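Local coordinates for protein protease Do-like 1, chloroplastic (PDB 3QO6) that acts as a serine protease of the chloroplast that is required at high temperature and may take part in degrading damaged proteins, at residues F58-Q63 and R115-G120; H65-Y70 and I192-A197; L125-K130 and G147-L152; V131-N136 and G182-S187; L152-S157 and V168-A173. All coordinates share one frame; numbering follows the deposited sequence.

Interaction 1 of 5, residues F58-Q63 and R115-G120; sequences FVWDKQ and RPIPVG
Val59, Phe58 and Ile117 form the dense heart of this contact, while Pro116 and Lys62 close it more loosely toward solvent. Ile117 N donates a 3.1 Å hydrogen bond to Val59 O, and Pro116 CA adds a CA-H...O contact of 3.2 Å to the same oxygen, which is thus gripped by two successive residues. Beside this bond, Ile117 CG1 lies 3.3 Å from Phe58 CD2 as the two side chains slant across each other. The Phe58 ring is directed there by its first torsion (chi1 42°), which sets CG between the backbone N and the carbonyl carbon. Val59 turns CG1 onto the backbone of the other segment, 3.1 Å from Arg115 O. Strand 47-61 belongs to the first of the two beta-barrels of the chymotrypsin-like fold, and residues 115-120 lie in the connection from that barrel to the second, so the linker is strapped across the strand at Val59 and Trp60. Trp60 starts out away from this linker, but its indole swings back: CH2 meets Val119 CG2 at 3.5 Å, and CE3 touches Ile117 CD1. Further out the fit slackens. Pro116 CB still rests 3.3 Å from Trp60 O, but Pro116 CD and Lys62 CE approach no closer than 4.3 Å, and the ammonium group of Lys62 is taken by the carbonyls of Leu114 and Lys111. The guanidinium of Arg115 is hydrogen-bonded to Asn26 instead.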
# COMPACT_ATOMS: atom_id res chain seq x y z
N PHE B 58 -8.75 3.04 -37.69
CA PHE B 58 -8.29 3.16 -39.05
C PHE B 58 -9.49 3.45 -39.94
O PHE B 58 -10.62 3.23 -39.53
CB PHE B 58 -7.57 1.88 -39.49
CG PHE B 58 -8.24 0.62 -39.04
CD1 PHE B 58 -8.14 0.19 -37.72
CD2 PHE B 58 -9.01 -0.14 -39.94
CE1 PHE B 58 -8.79 -0.98 -37.30
CE2 PHE B 58 -9.67 -1.31 -39.53
CZ PHE B 58 -9.57 -1.73 -38.22
N VAL B 59 -9.24 3.96 -41.13
CA VAL B 59 -10.30 4.27 -42.07
C VAL B 59 -10.74 3.00 -42.76
O VAL B 59 -9.91 2.26 -43.33
CB VAL B 59 -9.79 5.25 -43.14
CG1 VAL B 59 -10.57 5.11 -44.41
CG2 VAL B 59 -9.90 6.65 -42.62
N TRP B 60 -12.04 2.74 -42.72
CA TRP B 60 -12.52 1.53 -43.35
C TRP B 60 -12.94 1.69 -44.80
O TRP B 60 -12.77 0.76 -45.58
CB TRP B 60 -13.68 0.97 -42.56
CG TRP B 60 -14.11 -0.32 -43.10
CD1 TRP B 60 -15.21 -0.54 -43.87
CD2 TRP B 60 -13.48 -1.60 -42.91
NE1 TRP B 60 -15.31 -1.88 -44.16
CE2 TRP B 60 -14.27 -2.55 -43.59
CE3 TRP B 60 -12.34 -2.03 -42.21
CZ2 TRP B 60 -13.95 -3.93 -43.60
CZ3 TRP B 60 -12.02 -3.40 -42.23
CH2 TRP B 60 -12.82 -4.33 -42.92
N ASP B 61 -13.47 2.85 -45.14
CA ASP B 61 -13.95 3.11 -46.51
C ASP B 61 -14.06 4.59 -46.87
O ASP B 61 -14.04 5.47 -46.00
CB ASP B 61 -15.32 2.47 -46.74
CG ASP B 61 -16.37 2.94 -45.73
OD1 ASP B 61 -17.25 2.11 -45.35
OD2 ASP B 61 -16.33 4.15 -45.34
N LYS B 62 -14.24 4.84 -48.16
CA LYS B 62 -14.36 6.22 -48.63
C LYS B 62 -15.55 6.99 -48.05
O LYS B 62 -15.56 8.23 -48.09
CB LYS B 62 -14.41 6.23 -50.15
CG LYS B 62 -13.09 5.85 -50.81
CD LYS B 62 -12.05 6.95 -50.62
CE LYS B 62 -10.79 6.70 -51.46
NZ LYS B 62 -9.79 7.79 -51.29
N GLN B 63 -16.54 6.28 -47.49
CA GLN B 63 -17.69 6.97 -46.90
C GLN B 63 -17.47 7.43 -45.47
O GLN B 63 -18.44 7.63 -44.74
CB GLN B 63 -18.95 6.09 -46.91
CG GLN B 63 -19.36 5.65 -48.27
CD GLN B 63 -18.69 4.36 -48.68
OE1 GLN B 63 -19.06 3.28 -48.21
NE2 GLN B 63 -17.70 4.47 -49.55
N ARG B 115 -7.89 7.16 -46.66
CA ARG B 115 -7.31 5.97 -47.25
C ARG B 115 -7.86 4.78 -46.49
O ARG B 115 -7.65 4.65 -45.29
CB ARG B 115 -5.78 5.99 -47.13
CG ARG B 115 -5.07 4.75 -47.71
CD ARG B 115 -3.53 4.84 -47.57
NE ARG B 115 -2.83 3.71 -48.19
CZ ARG B 115 -2.64 2.52 -47.61
NH1 ARG B 115 -3.09 2.30 -46.39
NH2 ARG B 115 -2.01 1.55 -48.26
N PRO B 116 -8.63 3.92 -47.16
CA PRO B 116 -9.13 2.77 -46.38
C PRO B 116 -8.01 1.71 -46.37
O PRO B 116 -7.45 1.41 -47.44
CB PRO B 116 -10.39 2.35 -47.15
CG PRO B 116 -10.06 2.72 -48.56
CD PRO B 116 -9.36 4.06 -48.43
N ILE B 117 -7.65 1.16 -45.20
CA ILE B 117 -6.57 0.17 -45.17
C ILE B 117 -6.95 -1.01 -46.01
O ILE B 117 -8.10 -1.39 -46.08
CB ILE B 117 -6.23 -0.41 -43.76
CG1 ILE B 117 -7.44 -0.31 -42.86
CG2 ILE B 117 -5.01 0.26 -43.18
CD1 ILE B 117 -8.64 -1.02 -43.41
N PRO B 118 -5.97 -1.60 -46.68
CA PRO B 118 -6.20 -2.76 -47.51
C PRO B 118 -6.57 -3.88 -46.56
O PRO B 118 -5.86 -4.14 -45.61
CB PRO B 118 -4.85 -2.98 -48.17
CG PRO B 118 -4.25 -1.61 -48.21
CD PRO B 118 -4.61 -1.06 -46.87
N VAL B 119 -7.69 -4.54 -46.80
CA VAL B 119 -8.12 -5.62 -45.93
C VAL B 119 -7.46 -6.94 -46.26
O VAL B 119 -7.56 -7.40 -47.37
CB VAL B 119 -9.63 -5.78 -46.03
CG1 VAL B 119 -10.06 -7.08 -45.34
CG2 VAL B 119 -10.32 -4.55 -45.42
N GLY B 120 -6.81 -7.57 -45.30
CA GLY B 120 -6.18 -8.84 -45.59
C GLY B 120 -6.97 -10.05 -45.15
O GLY B 120 -8.17 -9.96 -44.91

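Interaction 2 of 5, residues H65-Y70 and I192-A197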
# COMPACT_ATOMS: atom_id res chain seq x y z
N HIS B 65 -16.20 5.82 -42.79
CA HIS B 65 -16.38 4.87 -41.71
C HIS B 65 -15.03 4.57 -41.04
O HIS B 65 -14.03 4.33 -41.71
CB HIS B 65 -17.01 3.59 -42.24
CG HIS B 65 -18.47 3.73 -42.49
ND1 HIS B 65 -19.08 3.22 -43.62
CD2 HIS B 65 -19.45 4.32 -41.77
CE1 HIS B 65 -20.38 3.49 -43.57
NE2 HIS B 65 -20.63 4.16 -42.46
N ILE B 66 -15.04 4.65 -39.72
CA ILE B 66 -13.86 4.42 -38.90
C ILE B 66 -14.09 3.22 -37.95
O ILE B 66 -15.16 3.12 -37.31
CB ILE B 66 -13.52 5.70 -38.07
CG1 ILE B 66 -13.40 6.92 -38.99
CG2 ILE B 66 -12.23 5.50 -37.31
CD1 ILE B 66 -12.23 6.87 -39.98
N VAL B 67 -13.10 2.32 -37.90
CA VAL B 67 -13.17 1.14 -37.05
C VAL B 67 -12.33 1.29 -35.79
O VAL B 67 -11.29 1.93 -35.79
CB VAL B 67 -12.67 -0.11 -37.80
CG1 VAL B 67 -12.98 -1.37 -37.01
CG2 VAL B 67 -13.34 -0.18 -39.16
N THR B 68 -12.79 0.70 -34.70
CA THR B 68 -12.04 0.79 -33.47
C THR B 68 -12.56 -0.24 -32.50
O THR B 68 -13.40 -1.06 -32.82
CB THR B 68 -12.14 2.19 -32.85
OG1 THR B 68 -11.14 2.34 -31.84
CG2 THR B 68 -13.50 2.40 -32.20
N ASN B 69 -12.02 -0.21 -31.29
CA ASN B 69 -12.45 -1.11 -30.25
C ASN B 69 -13.64 -0.44 -29.61
O ASN B 69 -13.66 0.79 -29.42
CB ASN B 69 -11.34 -1.30 -29.19
CG ASN B 69 -10.35 -2.40 -29.54
OD1 ASN B 69 -9.16 -2.29 -29.22
ND2 ASN B 69 -10.82 -3.46 -30.17
N TYR B 70 -14.64 -1.23 -29.28
CA TYR B 70 -15.77 -0.65 -28.62
C TYR B 70 -15.32 -0.06 -27.28
O TYR B 70 -15.71 1.06 -26.94
CB TYR B 70 -16.85 -1.68 -28.38
CG TYR B 70 -17.92 -1.17 -27.46
CD1 TYR B 70 -18.54 0.07 -27.68
CD2 TYR B 70 -18.35 -1.95 -26.38
CE1 TYR B 70 -19.55 0.53 -26.86
CE2 TYR B 70 -19.36 -1.50 -25.55
CZ TYR B 70 -19.96 -0.27 -25.79
OH TYR B 70 -20.93 0.16 -24.91
N ILE B 192 -4.64 -7.38 -40.63
CA ILE B 192 -4.93 -8.74 -40.22
C ILE B 192 -5.63 -8.81 -38.90
O ILE B 192 -6.15 -9.86 -38.54
CB ILE B 192 -3.68 -9.64 -40.19
CG1 ILE B 192 -2.64 -9.07 -39.22
CG2 ILE B 192 -3.11 -9.78 -41.58
CD1 ILE B 192 -1.33 -9.76 -39.28
N GLY B 193 -5.66 -7.70 -38.19
CA GLY B 193 -6.36 -7.70 -36.91
C GLY B 193 -6.43 -6.31 -36.31
O GLY B 193 -5.83 -5.37 -36.87
N ILE B 194 -7.18 -6.17 -35.21
CA ILE B 194 -7.32 -4.91 -34.49
C ILE B 194 -6.63 -5.14 -33.15
O ILE B 194 -7.01 -6.08 -32.43
CB ILE B 194 -8.79 -4.57 -34.16
CG1 ILE B 194 -9.66 -4.70 -35.41
CG2 ILE B 194 -8.89 -3.14 -33.66
CD1 ILE B 194 -11.08 -4.18 -35.21
N ASN B 195 -5.64 -4.30 -32.80
CA ASN B 195 -4.95 -4.49 -31.53
C ASN B 195 -5.92 -4.13 -30.45
O ASN B 195 -6.47 -3.03 -30.45
CB ASN B 195 -3.68 -3.62 -31.45
CG ASN B 195 -2.72 -3.90 -32.59
OD1 ASN B 195 -2.43 -5.05 -32.89
ND2 ASN B 195 -2.21 -2.85 -33.22
N THR B 196 -6.17 -5.02 -29.50
CA THR B 196 -7.15 -4.67 -28.51
C THR B 196 -6.84 -4.90 -27.05
O THR B 196 -7.45 -4.26 -26.21
CB THR B 196 -8.55 -5.29 -28.85
OG1 THR B 196 -8.94 -6.23 -27.84
CG2 THR B 196 -8.54 -5.95 -30.21
N ALA B 197 -5.91 -5.79 -26.73
CA ALA B 197 -5.57 -6.05 -25.33
C ALA B 197 -4.22 -6.76 -25.14
O ALA B 197 -3.58 -7.22 -26.10
CB ALA B 197 -6.67 -6.90 -24.67
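Two acceptor oxygens, Asn69 OD1 and Asn195 O, lie 3.0 Å apart in this buried contact, and no hydrogen bond joins the two segments. The strands belong to different barrels of the chymotrypsin-like fold, 65-69 to the first and 191-198 to the second, and they face each other at the barrel interface, where the predicted charge relay of His71, Asp101 and Ser180 is housed. Their axes come within 7.6 Å and diverge by 38°, too far apart for sheet pairing, so no backbone bonds form and side chains do most of the bridging. Asn69 does so next to the triad. Its ND2 is hydrogen-bonded to Asp101 O, which sets the sense of the amide, and OD1 receives a weak hydrogen bond from Gly181 N; that donor probably eases the closeness to Asn195 O. The side chain also touches Ser180, so a residue of the first barrel links both sides of the catalytic cleft. Thr196 CB comes up to the end of the amide, 3.1 Å from Asn69 OD1 and 3.2 Å from Asn69 ND2; the placing of the Thr196 methyl group is doubtful. The backbone of Thr196 is hydrogen-bonded to a bound peptide, and Ala197 packs on that peptide, consistent with the substrate-binding strand of this fold. At Val67, amid Phe58, Val217 and Val221, the contact is purely apolar. Val67 CG1, anti to its own N (chi1 -170°), meets the end of Ile194 crosswise, with 3.8 Å between Val67 CG1 and Ile194 CD1.

Interaction 3 of 5, residues L125-K130 and G147-L152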
# COMPACT_ATOMS: atom_id res chain seq x y z
N LEU B 125 -2.91 -17.05 -41.60
CA LEU B 125 -1.75 -16.64 -40.82
C LEU B 125 -0.94 -17.83 -40.28
O LEU B 125 -1.48 -18.92 -40.01
CB LEU B 125 -2.21 -15.69 -39.70
CG LEU B 125 -2.90 -14.40 -40.20
CD1 LEU B 125 -3.43 -13.60 -39.05
CD2 LEU B 125 -1.91 -13.54 -41.00
N LEU B 126 0.37 -17.61 -40.16
CA LEU B 126 1.31 -18.62 -39.65
C LEU B 126 2.18 -18.02 -38.53
O LEU B 126 2.75 -16.93 -38.70
CB LEU B 126 2.21 -19.08 -40.77
CG LEU B 126 1.57 -19.91 -41.86
CD1 LEU B 126 2.44 -19.83 -43.09
CD2 LEU B 126 1.36 -21.37 -41.36
N VAL B 127 2.29 -18.72 -37.41
CA VAL B 127 3.16 -18.23 -36.33
C VAL B 127 4.55 -17.98 -36.90
O VAL B 127 5.09 -18.81 -37.65
CB VAL B 127 3.30 -19.25 -35.21
CG1 VAL B 127 4.44 -18.87 -34.26
CG2 VAL B 127 2.00 -19.32 -34.45
N GLY B 128 5.13 -16.83 -36.57
CA GLY B 128 6.45 -16.52 -37.08
C GLY B 128 6.46 -15.44 -38.15
O GLY B 128 7.49 -14.78 -38.33
N GLN B 129 5.36 -15.21 -38.87
CA GLN B 129 5.45 -14.16 -39.90
C GLN B 129 5.46 -12.79 -39.23
O GLN B 129 4.95 -12.65 -38.13
CB GLN B 129 4.32 -14.28 -40.94
CG GLN B 129 2.94 -14.13 -40.42
CD GLN B 129 1.90 -14.38 -41.52
OE1 GLN B 129 1.27 -15.45 -41.57
NE2 GLN B 129 1.73 -13.39 -42.43
N LYS B 130 6.07 -11.80 -39.87
CA LYS B 130 6.15 -10.46 -39.26
C LYS B 130 4.86 -9.63 -39.20
O LYS B 130 3.99 -9.75 -40.07
CB LYS B 130 7.23 -9.62 -39.96
CG LYS B 130 8.55 -10.30 -39.90
CD LYS B 130 9.70 -9.43 -40.35
CE LYS B 130 11.02 -10.24 -40.38
NZ LYS B 130 12.14 -9.49 -41.06
N GLY B 147 6.93 -6.84 -34.59
CA GLY B 147 7.11 -8.09 -33.89
C GLY B 147 6.71 -9.23 -34.80
O GLY B 147 6.72 -9.14 -36.02
N VAL B 148 6.26 -10.30 -34.18
CA VAL B 148 5.93 -11.49 -34.93
C VAL B 148 4.57 -12.06 -34.47
O VAL B 148 4.06 -11.70 -33.40
CB VAL B 148 7.12 -12.48 -34.65
CG1 VAL B 148 6.66 -13.68 -33.79
CG2 VAL B 148 7.80 -12.86 -35.92
N ILE B 149 3.94 -12.90 -35.28
CA ILE B 149 2.71 -13.52 -34.80
C ILE B 149 3.24 -14.58 -33.84
O ILE B 149 4.01 -15.45 -34.25
CB ILE B 149 1.95 -14.26 -35.91
CG1 ILE B 149 1.27 -13.26 -36.85
CG2 ILE B 149 0.98 -15.26 -35.27
CD1 ILE B 149 0.22 -13.90 -37.73
N SER B 150 2.85 -14.51 -32.57
CA SER B 150 3.33 -15.45 -31.56
C SER B 150 2.43 -16.64 -31.41
O SER B 150 2.85 -17.70 -30.93
CB SER B 150 3.41 -14.77 -30.20
OG SER B 150 4.41 -13.78 -30.19
N GLY B 151 1.18 -16.44 -31.80
CA GLY B 151 0.19 -17.48 -31.67
C GLY B 151 -1.09 -17.17 -32.44
O GLY B 151 -1.39 -16.01 -32.79
N LEU B 152 -1.84 -18.24 -32.69
CA LEU B 152 -3.08 -18.14 -33.42
C LEU B 152 -4.18 -18.90 -32.70
O LEU B 152 -3.91 -19.75 -31.86
CB LEU B 152 -2.88 -18.68 -34.82
CG LEU B 152 -1.95 -17.74 -35.55
CD1 LEU B 152 -1.44 -18.33 -36.86
CD2 LEU B 152 -2.71 -16.42 -35.78
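Gly128 and Gln129 bind Ile149 through main-chain hydrogen bonds as a type II turn, Leu126 to Gln129, leads into the beta-hairpin of strands 130-135 and 143-157 in the second barrel. Gly128 N reaches Ile149 O at 2.9 Å, and Ile149 N returns a bond of 3.0 Å to Gln129 O; Lys130 and Val148 follow as a non-hydrogen-bonded antiparallel pair. Gly128 has a positive phi (108°), where a CB would jam against the preceding carbonyl. Within the turn, chi1 of 62° sets CG of Gln129 between its N and carbonyl carbon, and the chain, extended from there, brings OE1 to Leu126 N at 2.7 Å. An alanine in place of Gln129 would leave Leu126 N without this acceptor and is likely to let the turn flex. The second subunit adds polar bonds: its Thr19 and Glu16 bond to Gly128 O and Lys130 N. Apolar contacts gather round the end of Ile149: CD1 sits 3.6 Å from Leu125 CB and 3.8 Å from Gln129 CG, whose chain runs alongside. Two methyls lie against carbonyl oxygens instead: Val127 CG1 is 3.4 Å from Ile149 O, and Leu152 CD1 is 3.2 Å from Leu125 O.

Interaction 4 of 5, residues V131-N136 and G182-S187; sequences VFAIGN and GPLLDS
Phe132 and Leu185 form the hydrogen-bonded pair at the middle of an antiparallel strand pairing, 131-135 with 183-186, in the second barrel of the chymotrypsin-like fold. Phe132 N donates to Leu185 O at 2.9 Å and Leu185 N to Phe132 O at 2.8 Å; a longer bond of 3.3 Å runs from Ile134 N to Pro183 O. The next pair, Ala133 with Leu184, is non-hydrogen-bonded. On the face carrying Val131, Ala133 and Leu184, the leucine sets CG anti to its backbone N (chi1 -172°), and CD1 then reaches over to Val131 CB at 3.7 Å and Ala133 CB at 4.0 Å. With a glycine at Leu184, Val131 and Ala133 would lose this methyl, and a gap is likely to open beside them. The other face, with Phe132 and Leu185, lies under helix 14-26, whose Thr19 and Leu22 pack on Phe132 and whose Phe23 packs on Ile134. Gly182, two residues beyond Ser180 of the predicted charge relay, passes so close to Ile134 O that a CB would clash with it. Further along, Ser187 OG is hydrogen-bonded to Glu16 of the second subunit. The Phe132 ring presents its edge to the same carbonyl that its own backbone N binds: Leu185 O lies in the ring plane, 3.6 Å from Phe132 CD2.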
# COMPACT_ATOMS: atom_id res chain seq x y z
N VAL B 131 4.73 -8.82 -38.15
CA VAL B 131 3.58 -7.94 -38.03
C VAL B 131 4.02 -6.52 -37.69
O VAL B 131 5.13 -6.28 -37.17
CB VAL B 131 2.57 -8.41 -37.01
CG1 VAL B 131 1.93 -9.69 -37.49
CG2 VAL B 131 3.23 -8.58 -35.66
N PHE B 132 3.13 -5.58 -38.00
CA PHE B 132 3.38 -4.17 -37.78
C PHE B 132 2.18 -3.56 -37.07
O PHE B 132 1.05 -3.64 -37.57
CB PHE B 132 3.61 -3.50 -39.13
CG PHE B 132 4.66 -4.17 -39.94
CD1 PHE B 132 5.93 -3.62 -40.03
CD2 PHE B 132 4.42 -5.42 -40.51
CE1 PHE B 132 6.96 -4.32 -40.65
CE2 PHE B 132 5.43 -6.14 -41.13
CZ PHE B 132 6.72 -5.59 -41.21
N ALA B 133 2.42 -2.97 -35.91
CA ALA B 133 1.32 -2.36 -35.17
C ALA B 133 1.46 -0.85 -35.23
O ALA B 133 2.55 -0.33 -35.01
CB ALA B 133 1.33 -2.82 -33.75
N ILE B 134 0.38 -0.16 -35.55
CA ILE B 134 0.42 1.28 -35.58
C ILE B 134 -0.73 1.70 -34.69
O ILE B 134 -1.83 1.16 -34.81
CB ILE B 134 0.20 1.84 -36.98
CG1 ILE B 134 1.25 1.27 -37.93
CG2 ILE B 134 0.32 3.36 -36.96
CD1 ILE B 134 1.04 1.72 -39.39
N GLY B 135 -0.45 2.63 -33.78
CA GLY B 135 -1.45 3.11 -32.85
C GLY B 135 -0.96 4.37 -32.14
O GLY B 135 -0.07 5.07 -32.66
N ASN B 136 -1.52 4.65 -30.96
CA ASN B 136 -1.16 5.83 -30.17
C ASN B 136 -0.97 5.53 -28.68
O ASN B 136 -1.72 6.03 -27.84
CB ASN B 136 -2.22 6.93 -30.30
CG ASN B 136 -2.57 7.22 -31.74
OD1 ASN B 136 -1.73 7.64 -32.52
ND2 ASN B 136 -3.84 6.99 -32.09
N GLY B 182 -6.20 0.34 -33.08
CA GLY B 182 -5.32 0.48 -34.22
C GLY B 182 -5.12 -0.85 -34.93
O GLY B 182 -5.42 -1.94 -34.42
N PRO B 183 -4.56 -0.78 -36.13
CA PRO B 183 -4.31 -1.95 -36.95
C PRO B 183 -3.04 -2.79 -36.72
O PRO B 183 -1.98 -2.29 -36.30
CB PRO B 183 -4.29 -1.35 -38.34
CG PRO B 183 -3.53 -0.09 -38.10
CD PRO B 183 -4.22 0.46 -36.86
N LEU B 184 -3.17 -4.08 -37.03
CA LEU B 184 -2.03 -4.96 -37.03
C LEU B 184 -1.92 -5.33 -38.51
O LEU B 184 -2.88 -5.82 -39.11
CB LEU B 184 -2.27 -6.22 -36.22
CG LEU B 184 -0.98 -7.05 -36.05
CD1 LEU B 184 0.06 -6.28 -35.22
CD2 LEU B 184 -1.33 -8.36 -35.37
N LEU B 185 -0.80 -5.05 -39.14
CA LEU B 185 -0.66 -5.40 -40.53
C LEU B 185 0.36 -6.55 -40.70
O LEU B 185 1.21 -6.80 -39.80
CB LEU B 185 -0.23 -4.17 -41.34
CG LEU B 185 -1.06 -2.89 -41.14
CD1 LEU B 185 -0.35 -1.98 -40.14
CD2 LEU B 185 -1.23 -2.16 -42.46
N ASP B 186 0.27 -7.27 -41.83
CA ASP B 186 1.18 -8.37 -42.14
C ASP B 186 2.23 -7.81 -43.11
O ASP B 186 2.16 -6.62 -43.46
CB ASP B 186 0.42 -9.56 -42.73
CG ASP B 186 -0.27 -9.24 -44.07
OD1 ASP B 186 -1.30 -9.90 -44.39
OD2 ASP B 186 0.20 -8.34 -44.80
N SER B 187 3.19 -8.63 -43.56
CA SER B 187 4.22 -8.08 -44.45
C SER B 187 3.70 -7.49 -45.76
O SER B 187 4.38 -6.69 -46.39
CB SER B 187 5.32 -9.10 -44.75
OG SER B 187 4.80 -10.30 -45.28

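Interaction 5 of 5, residues L152-S157 and V168-A173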
# COMPACT_ATOMS: atom_id res chain seq x y z
N LEU B 152 -1.84 -18.24 -32.69
CA LEU B 152 -3.08 -18.14 -33.42
C LEU B 152 -4.18 -18.90 -32.70
O LEU B 152 -3.91 -19.75 -31.86
CB LEU B 152 -2.88 -18.68 -34.82
CG LEU B 152 -1.95 -17.74 -35.55
CD1 LEU B 152 -1.44 -18.33 -36.86
CD2 LEU B 152 -2.71 -16.42 -35.78
N ARG B 153 -5.43 -18.59 -33.03
CA ARG B 153 -6.57 -19.29 -32.44
C ARG B 153 -6.60 -19.27 -30.90
O ARG B 153 -7.02 -20.24 -30.27
CB ARG B 153 -6.59 -20.74 -32.96
CG ARG B 153 -6.84 -20.84 -34.49
CD ARG B 153 -5.99 -21.92 -35.17
NE ARG B 153 -5.18 -21.40 -36.28
CZ ARG B 153 -3.93 -21.81 -36.55
NH1 ARG B 153 -3.37 -22.74 -35.78
NH2 ARG B 153 -3.24 -21.32 -37.58
N ARG B 154 -6.20 -18.15 -30.30
CA ARG B 154 -6.21 -18.03 -28.85
C ARG B 154 -7.59 -17.57 -28.40
O ARG B 154 -8.30 -16.93 -29.17
CB ARG B 154 -5.21 -16.97 -28.37
CG ARG B 154 -3.78 -17.12 -28.86
CD ARG B 154 -3.17 -18.45 -28.45
NE ARG B 154 -1.72 -18.37 -28.40
CZ ARG B 154 -0.90 -19.41 -28.23
NH1 ARG B 154 -1.39 -20.64 -28.08
NH2 ARG B 154 0.41 -19.21 -28.19
N GLU B 155 -7.94 -17.89 -27.15
CA GLU B 155 -9.20 -17.44 -26.56
C GLU B 155 -8.83 -16.56 -25.38
O GLU B 155 -8.03 -16.95 -24.54
CB GLU B 155 -10.06 -18.61 -26.05
CG GLU B 155 -11.22 -18.16 -25.14
CD GLU B 155 -12.02 -19.32 -24.53
OE1 GLU B 155 -12.47 -20.22 -25.29
OE2 GLU B 155 -12.19 -19.34 -23.28
N ILE B 156 -9.40 -15.36 -25.33
CA ILE B 156 -9.14 -14.42 -24.23
C ILE B 156 -10.45 -13.85 -23.66
O ILE B 156 -11.42 -13.62 -24.39
CB ILE B 156 -8.27 -13.21 -24.69
CG1 ILE B 156 -9.02 -12.44 -25.78
CG2 ILE B 156 -6.93 -13.67 -25.22
CD1 ILE B 156 -8.57 -11.02 -25.93
N SER B 157 -10.47 -13.62 -22.35
CA SER B 157 -11.63 -13.05 -21.66
C SER B 157 -11.86 -11.59 -22.09
O SER B 157 -10.97 -10.75 -21.91
CB SER B 157 -11.39 -13.14 -20.15
OG SER B 157 -10.01 -13.39 -19.88
N VAL B 168 -8.47 -15.27 -31.36
CA VAL B 168 -7.57 -14.13 -31.25
C VAL B 168 -6.11 -14.31 -31.69
O VAL B 168 -5.52 -15.39 -31.55
CB VAL B 168 -7.60 -13.63 -29.81
CG1 VAL B 168 -6.60 -12.49 -29.59
CG2 VAL B 168 -9.00 -13.18 -29.51
N ILE B 169 -5.52 -13.24 -32.22
CA ILE B 169 -4.11 -13.26 -32.64
C ILE B 169 -3.18 -12.78 -31.50
O ILE B 169 -3.52 -11.84 -30.79
CB ILE B 169 -3.85 -12.33 -33.83
CG1 ILE B 169 -4.62 -12.80 -35.06
CG2 ILE B 169 -2.35 -12.31 -34.12
CD1 ILE B 169 -4.62 -11.78 -36.19
N GLN B 170 -2.02 -13.42 -31.35
CA GLN B 170 -1.04 -13.06 -30.31
C GLN B 170 0.24 -12.57 -30.98
O GLN B 170 0.74 -13.20 -31.91
CB GLN B 170 -0.73 -14.28 -29.47
CG GLN B 170 0.02 -13.98 -28.23
CD GLN B 170 0.39 -15.23 -27.50
OE1 GLN B 170 -0.40 -16.15 -27.40
NE2 GLN B 170 1.60 -15.26 -26.96
N THR B 171 0.78 -11.44 -30.51
CA THR B 171 1.97 -10.86 -31.09
C THR B 171 2.88 -10.29 -30.01
O THR B 171 2.41 -9.89 -28.93
CB THR B 171 1.63 -9.73 -32.07
OG1 THR B 171 2.83 -9.25 -32.67
CG2 THR B 171 0.98 -8.55 -31.33
N ASP B 172 4.19 -10.25 -30.31
CA ASP B 172 5.13 -9.74 -29.34
C ASP B 172 5.58 -8.35 -29.72
O ASP B 172 6.57 -7.83 -29.19
CB ASP B 172 6.32 -10.70 -29.13
CG ASP B 172 7.14 -10.95 -30.39
OD1 ASP B 172 6.70 -10.55 -31.50
OD2 ASP B 172 8.24 -11.56 -30.27
N ALA B 173 4.83 -7.75 -30.65
CA ALA B 173 5.07 -6.38 -31.05
C ALA B 173 4.56 -5.57 -29.86
O ALA B 173 3.47 -5.85 -29.36
CB ALA B 173 4.23 -6.03 -32.27
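At a corner of the second barrel, where strand 143-157 bends sharply at residues 152 and 153, Arg154 and Val168 join it to strand 168-171 as an antiparallel hydrogen-bonded pair. Arg154 N reaches Val168 O at 3.1 Å, and Val168 N gives back a 2.8 Å bond to Arg154 O. The pairing is brief, since the axes of 154-157 and 168-171 stand at 95° to each other; Arg153, with a left-handed backbone, makes the turn. Side chains extend the grip past this pair. The Arg154 chain folds at chi2 (-59°), bringing NE within 2.8 Å of Gln170 OE1, while NH2 adds only a weak bond to the same oxygen. The guanidinium and amide planes are inclined by 25°, and the oxygen sits somewhat out of the guanidinium plane. Each group also gives a donor to the second subunit, Arg154 NH1 to Asp141 O and Gln170 NE2 to Thr143 OG1, so the pair also forms part of the subunit interface. On the apolar side, the side chains of Ile156 and Val168 cross at about a right angle, Ile156 CG1 3.8 Å from Val168 CG2, and the Leu152 and Ile169 chains lie side by side. Strand 209-213 pairs with 168-171: Phe210 packs on Ile156, Val168 and Gln170, and the backbone of Ser211 bonds to Ile169.

All five contacts lie in the protease region. Interaction 1 ties the first barrel to the linker, and interaction 2, about 12 Å from it between centres, bridges the two barrels beside the predicted triad; strands 47-61 and 65-69 are neighbours in the first sheet. Interactions 3, 4 and 5 build the second barrel: 3 and 4 meet on the hairpin of 130-135 and 143-157, and 3 and 5, with centres about 10 Å apart, share strand 143-157, Leu152 included. Along the chain, all three fall between the segments of interaction 2, whose strand 191-198 pairs with 183-186 of interaction 4. Interactions 3, 4 and 5 also touch the second subunit, consistent with this barrel contributing to subunit contacts as well as to the cleft.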